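Sialidase domain-containing protein (Dyadobacter fermentans, PDB 5HX0) is of unknown function but has a sialidase-like beta-propeller fold with BNR repeat-like sequence, consistent with a role in carbohydrate binding or processing. Local coordinates at residues R358-T363 / Y383-P388. Numbering follows the deposited sequence.
Sequences RTDGGT and YYFNVP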
loop_
_atom_site.group_PDB
_atom_site.type_symbol
_atom_site.label_atom_id
_atom_site.label_comp_id
_atom_site.label_asym_id
_atom_site.label_seq_id
_atom_site.Cartn_x
_atom_site.Cartn_y
_atom_site.Cartn_z
ATOM N N ARG A 358 -30.252 8.310 10.337
ATOM C CA ARG A 358 -30.216 8.643 8.914
ATOM C C ARG A 358 -31.272 7.823 8.201
ATOM O O ARG A 358 -31.441 6.636 8.493
ATOM C CB ARG A 358 -28.843 8.349 8.248
ATOM C CG ARG A 358 -27.647 9.100 8.812
ATOM C CD ARG A 358 -27.690 10.583 8.456
ATOM N NE ARG A 358 -27.475 10.890 7.046
ATOM C CZ ARG A 358 -26.331 11.364 6.552
ATOM N NH1 ARG A 358 -25.284 11.561 7.346
ATOM N NH2 ARG A 358 -26.235 11.654 5.271
ATOM N N THR A 359 -31.977 8.460 7.263
ATOM C CA THR A 359 -32.945 7.784 6.405
ATOM C C THR A 359 -32.697 8.063 4.930
ATOM O O THR A 359 -33.495 7.622 4.090
ATOM C CB THR A 359 -34.386 8.219 6.747
ATOM O OG1 THR A 359 -34.490 9.638 6.611
ATOM C CG2 THR A 359 -34.752 7.844 8.182
ATOM N N ASP A 360 -31.622 8.783 4.589
ATOM C CA ASP A 360 -31.417 9.323 3.248
ATOM C C ASP A 360 -30.421 8.520 2.414
ATOM O O ASP A 360 -29.857 9.054 1.447
ATOM C CB ASP A 360 -30.956 10.784 3.339
ATOM C CG ASP A 360 -29.692 10.965 4.198
ATOM O OD1 ASP A 360 -29.541 10.264 5.226
ATOM O OD2 ASP A 360 -28.850 11.823 3.845
ATOM N N GLY A 361 -30.178 7.256 2.757
ATOM C CA GLY A 361 -29.188 6.485 2.012
ATOM C C GLY A 361 -29.648 6.183 0.596
ATOM O O GLY A 361 -30.839 6.003 0.328
ATOM N N GLY A 362 -28.678 6.098 -0.322
ATOM C CA GLY A 362 -28.936 5.779 -1.718
ATOM C C GLY A 362 -29.076 4.291 -1.986
ATOM O O GLY A 362 -30.166 3.817 -2.306
ATOM N N THR A 363 -27.984 3.543 -1.843
ATOM C CA THR A 363 -27.955 2.092 -1.989
ATOM C C THR A 363 -27.633 1.456 -0.644
ATOM O O THR A 363 -27.302 2.138 0.325
ATOM C CB THR A 363 -26.906 1.655 -3.018
ATOM O OG1 THR A 363 -25.598 1.834 -2.451
ATOM C CG2 THR A 363 -27.002 2.483 -4.285
ATOM N N TYR A 383 -19.941 6.246 10.568
ATOM C CA TYR A 383 -20.420 5.180 9.690
ATOM C C TYR A 383 -19.929 5.522 8.294
ATOM O O TYR A 383 -19.369 6.597 8.074
ATOM C CB TYR A 383 -21.955 5.026 9.725
ATOM C CG TYR A 383 -22.704 6.341 9.754
ATOM C CD1 TYR A 383 -23.000 7.028 8.572
ATOM C CD2 TYR A 383 -23.099 6.911 10.970
ATOM C CE1 TYR A 383 -23.682 8.244 8.603
ATOM C CE2 TYR A 383 -23.793 8.124 11.001
ATOM C CZ TYR A 383 -24.063 8.783 9.818
ATOM O OH TYR A 383 -24.734 9.979 9.854
ATOM N N TYR A 384 -20.095 4.591 7.352
ATOM C CA TYR A 384 -19.918 4.995 5.968
ATOM C C TYR A 384 -21.287 5.070 5.312
ATOM O O TYR A 384 -22.291 4.555 5.832
ATOM C CB TYR A 384 -18.932 4.092 5.186
ATOM C CG TYR A 384 -19.488 2.798 4.603
ATOM C CD1 TYR A 384 -19.772 1.712 5.425
ATOM C CD2 TYR A 384 -19.675 2.647 3.215
ATOM C CE1 TYR A 384 -20.262 0.498 4.894
ATOM C CE2 TYR A 384 -20.176 1.432 2.673
ATOM C CZ TYR A 384 -20.459 0.362 3.532
ATOM O OH TYR A 384 -20.953 -0.843 3.031
ATOM N N PHE A 385 -21.342 5.813 4.210
ATOM C CA PHE A 385 -22.640 6.267 3.734
ATOM C C PHE A 385 -22.567 6.559 2.245
ATOM O O PHE A 385 -21.487 6.687 1.664
ATOM C CB PHE A 385 -23.110 7.521 4.493
ATOM C CG PHE A 385 -24.601 7.593 4.643
ATOM C CD1 PHE A 385 -25.250 6.729 5.510
ATOM C CD2 PHE A 385 -25.350 8.518 3.915
ATOM C CE1 PHE A 385 -26.635 6.774 5.666
ATOM C CE2 PHE A 385 -26.723 8.575 4.042
ATOM C CZ PHE A 385 -27.380 7.700 4.915
ATOM N N ASN A 386 -23.745 6.641 1.632
ATOM C CA ASN A 386 -23.888 7.164 0.282
ATOM C C ASN A 386 -25.291 7.744 0.178
ATOM O O ASN A 386 -26.238 7.210 0.767
ATOM C CB ASN A 386 -23.689 6.118 -0.826
ATOM C CG ASN A 386 -24.860 5.156 -0.936
ATOM O OD1 ASN A 386 -25.810 5.400 -1.685
ATOM N ND2 ASN A 386 -24.816 4.061 -0.158
ATOM N N VAL A 387 -25.395 8.849 -0.551
ATOM C CA VAL A 387 -26.672 9.431 -0.964
ATOM C C VAL A 387 -26.847 9.146 -2.456
ATOM O O VAL A 387 -25.877 8.745 -3.119
ATOM C CB VAL A 387 -26.716 10.939 -0.653
ATOM C CG1 VAL A 387 -26.627 11.187 0.832
ATOM C CG2 VAL A 387 -25.607 11.683 -1.384
ATOM N N PRO A 388 -28.045 9.309 -3.032
ATOM C CA PRO A 388 -28.225 8.986 -4.459
ATOM C C PRO A 388 -27.236 9.721 -5.350
ATOM O O PRO A 388 -27.008 10.926 -5.205
ATOM C CB PRO A 388 -29.671 9.415 -4.741
ATOM C CG PRO A 388 -30.364 9.243 -3.427
ATOM C CD PRO A 388 -29.325 9.587 -2.361
#
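Arg358 tilts its guanidinium over one face of the Phe385 ring, offset toward the rim. This is a cation-pi contact, with Arg358 CZ 4.1 Å from the centroid of the Phe385 ring. The two planes are 43° apart. Bends at chi2 (-71°) and chi3 (-69°) fold the arginine chain back over the ring. Asp360 holds the group side-on in a salt bridge: Arg358 NE hydrogen-bonds to Asp360 OD1 at 2.8 Å, and Arg358 NH2 to Asp360 OD2. Both bonds use syn lone pairs, and the two-point grip fixes the rotation of the guanidinium. Arg358 NH1 reaches Tyr383 OH at 3.0 Å, at the edge of a ring nearly perpendicular to the guanidinium. Tyr383 OH also bonds to Ser397.

Farther along, Asn386 grips the backbone of Thr363 with both ends of its amide. Thr363 N gives a bond to Asn386 OD1 (2.9 Å), in the carbonyl plane. Asn386 ND2 gives one to Thr363 O (3.2 Å), and also bonds to Asp365 O. Gly362 N bonds to Asn386 O at 2.9 Å. Gly362 packs against Val387 and Pro388.

The contact joins the loop after outer strand 354-358 to strand 378-385 of the next four-stranded antiparallel sheet, an interblade junction of a sialidase-like beta-propeller.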